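Local coordinates for protein putative oxidoreductase with NAD(P)-binding Rossmann-fold domain (Clostridium difficile, PDB 3UUW) that is a putative oxidoreductase of the GFO/IDH/MocA type, probably binding NAD(P) in its Rossmann domain, with its substrate not established, at residues A[97-102]-A[120-125]. Numbering follows the deposited sequence.
Sequences KPLAST and LMVGFN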
loop_
_atom_site.group_PDB
_atom_site.type_symbol
_atom_site.label_atom_id
_atom_site.label_comp_id
_atom_site.label_asym_id
_atom_site.label_seq_id
_atom_site.Cartn_x
_atom_site.Cartn_y
_atom_site.Cartn_z
ATOM N N LYS A 97 -16.048 -4.252 -28.910
ATOM C CA LYS A 97 -15.851 -2.916 -29.439
ATOM C C LYS A 97 -14.722 -2.913 -30.459
ATOM O O LYS A 97 -13.849 -3.790 -30.420
ATOM C CB LYS A 97 -15.600 -1.899 -28.305
ATOM C CG LYS A 97 -14.547 -2.226 -27.215
ATOM C CD LYS A 97 -13.104 -2.208 -27.710
ATOM C CE LYS A 97 -12.559 -3.600 -27.872
ATOM N NZ LYS A 97 -11.230 -3.618 -28.520
ATOM N N PRO A 98 -14.771 -1.996 -31.432
ATOM C CA PRO A 98 -15.868 -1.071 -31.720
ATOM C C PRO A 98 -16.918 -1.800 -32.573
ATOM O O PRO A 98 -16.641 -2.877 -33.122
ATOM C CB PRO A 98 -15.175 0.011 -32.531
ATOM C CG PRO A 98 -14.179 -0.730 -33.312
ATOM C CD PRO A 98 -13.672 -1.824 -32.395
ATOM N N LEU A 99 -18.099 -1.227 -32.694
ATOM C CA LEU A 99 -19.191 -1.849 -33.453
ATOM C C LEU A 99 -18.723 -2.220 -34.867
ATOM O O LEU A 99 -18.778 -3.385 -35.269
ATOM C CB LEU A 99 -20.367 -0.888 -33.516
ATOM C CG LEU A 99 -21.606 -1.327 -34.294
ATOM C CD1 LEU A 99 -22.001 -2.765 -33.938
ATOM C CD2 LEU A 99 -22.777 -0.374 -34.028
ATOM N N ALA A 100 -18.244 -1.229 -35.607
ATOM C CA ALA A 100 -17.720 -1.463 -36.942
ATOM C C ALA A 100 -16.479 -0.597 -37.203
ATOM O O ALA A 100 -16.114 0.250 -36.387
ATOM C CB ALA A 100 -18.820 -1.214 -37.984
ATOM N N SER A 101 -15.807 -0.815 -38.331
ATOM C CA SER A 101 -14.607 -0.048 -38.634
ATOM C C SER A 101 -14.835 1.470 -38.635
ATOM O O SER A 101 -13.933 2.258 -38.285
ATOM C CB SER A 101 -14.046 -0.499 -39.984
ATOM O OG SER A 101 -13.715 -1.878 -39.938
ATOM N N THR A 102 -16.010 1.894 -39.082
ATOM C CA THR A 102 -16.367 3.307 -39.099
ATOM C C THR A 102 -17.690 3.537 -38.370
ATOM O O THR A 102 -18.496 2.642 -38.250
ATOM C CB THR A 102 -16.521 3.863 -40.547
ATOM O OG1 THR A 102 -17.733 3.379 -41.143
ATOM C CG2 THR A 102 -15.317 3.501 -41.434
ATOM N N LEU A 120 -28.540 -5.024 -30.678
ATOM C CA LEU A 120 -27.156 -4.997 -31.164
ATOM C C LEU A 120 -26.410 -4.280 -30.062
ATOM O O LEU A 120 -26.614 -3.079 -29.870
ATOM C CB LEU A 120 -27.069 -4.227 -32.493
ATOM C CG LEU A 120 -25.672 -4.001 -33.078
ATOM C CD1 LEU A 120 -24.943 -5.302 -33.296
ATOM C CD2 LEU A 120 -25.788 -3.182 -34.400
ATOM N N MET A 121 -25.616 -5.030 -29.294
ATOM C CA MET A 121 -24.906 -4.494 -28.132
ATOM C C MET A 121 -23.398 -4.574 -28.327
ATOM O O MET A 121 -22.879 -5.608 -28.771
ATOM C CB MET A 121 -25.264 -5.306 -26.898
ATOM C CG MET A 121 -24.790 -4.726 -25.590
ATOM S SD MET A 121 -25.269 -5.830 -24.238
ATOM C CE MET A 121 -24.772 -4.812 -22.831
ATOM N N VAL A 122 -22.696 -3.501 -27.948
ATOM C CA VAL A 122 -21.239 -3.448 -28.002
ATOM C C VAL A 122 -20.688 -3.688 -26.603
ATOM O O VAL A 122 -21.201 -3.160 -25.599
ATOM C CB VAL A 122 -20.736 -2.113 -28.585
ATOM C CG1 VAL A 122 -19.227 -2.015 -28.494
ATOM C CG2 VAL A 122 -21.239 -1.972 -30.063
ATOM N N GLY A 123 -19.621 -4.489 -26.550
ATOM C CA GLY A 123 -19.053 -4.972 -25.302
ATOM C C GLY A 123 -18.185 -4.021 -24.521
ATOM O O GLY A 123 -16.951 -4.254 -24.338
ATOM N N PHE A 124 -18.795 -2.950 -24.033
ATOM C CA PHE A 124 -18.072 -2.015 -23.170
ATOM C C PHE A 124 -18.165 -2.549 -21.754
ATOM O O PHE A 124 -18.952 -2.074 -20.930
ATOM C CB PHE A 124 -18.605 -0.577 -23.314
ATOM C CG PHE A 124 -18.260 0.059 -24.630
ATOM C CD1 PHE A 124 -16.933 0.336 -24.953
ATOM C CD2 PHE A 124 -19.244 0.411 -25.532
ATOM C CE1 PHE A 124 -16.619 0.894 -26.146
ATOM C CE2 PHE A 124 -18.915 0.980 -26.729
ATOM C CZ PHE A 124 -17.604 1.228 -27.028
ATOM N N ASN A 125 -17.344 -3.564 -21.469
ATOM C CA ASN A 125 -17.404 -4.251 -20.182
ATOM C C ASN A 125 -17.221 -3.359 -18.957
ATOM O O ASN A 125 -17.777 -3.642 -17.890
ATOM C CB ASN A 125 -16.418 -5.426 -20.135
ATOM C CG ASN A 125 -15.013 -4.988 -20.392
ATOM O OD1 ASN A 125 -14.684 -4.607 -21.520
ATOM N ND2 ASN A 125 -14.178 -4.977 -19.345
HETATM O O HOH W 1 -15.333 -5.381 -26.231
#
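At the C-terminal ends of the Rossmann-sheet strands, Lys97, just past strand 92-95, packs on Val122 and Phe124 at the end of the neighbouring strand 120-122. The two methyls of Val122 are shared between two residues. Val122 CG1 sits anti to the backbone N (chi1 174°) and lies 3.6 Å from Lys97 CB. Val122 CG2 rests 3.7 Å from Leu99 CB. Leu99 and Leu120 meet tip to tip, with CD1 of Leu99 3.8 Å from CD2 of Leu120. Helix 103-116 borders this pair through Ile110 and Leu109. That helix makes the beta-alpha-beta crossover joining the two parallel strands.

The Lys97-Pro98 pair follows strand 92-95 with a cis peptide bond between them, consistent with the (E/D)KP motif of Gfo/Idh/MocA proteins. The Phe124 ring crosses the lysine side chain at about a right angle, and Phe124 CE1 comes 3.7 Å from Lys97 CB. Bends at chi2 (70°) and chi3 (-105°) lead NZ of Lys97 off to a salt bridge with Asp166 of helix 160-179. Gly123 and Phe124 each centre an inverse gamma turn. One water links the backbones. It accepts from Lys97 N at 3.0 Å and donates to Gly123 O at 2.7 Å.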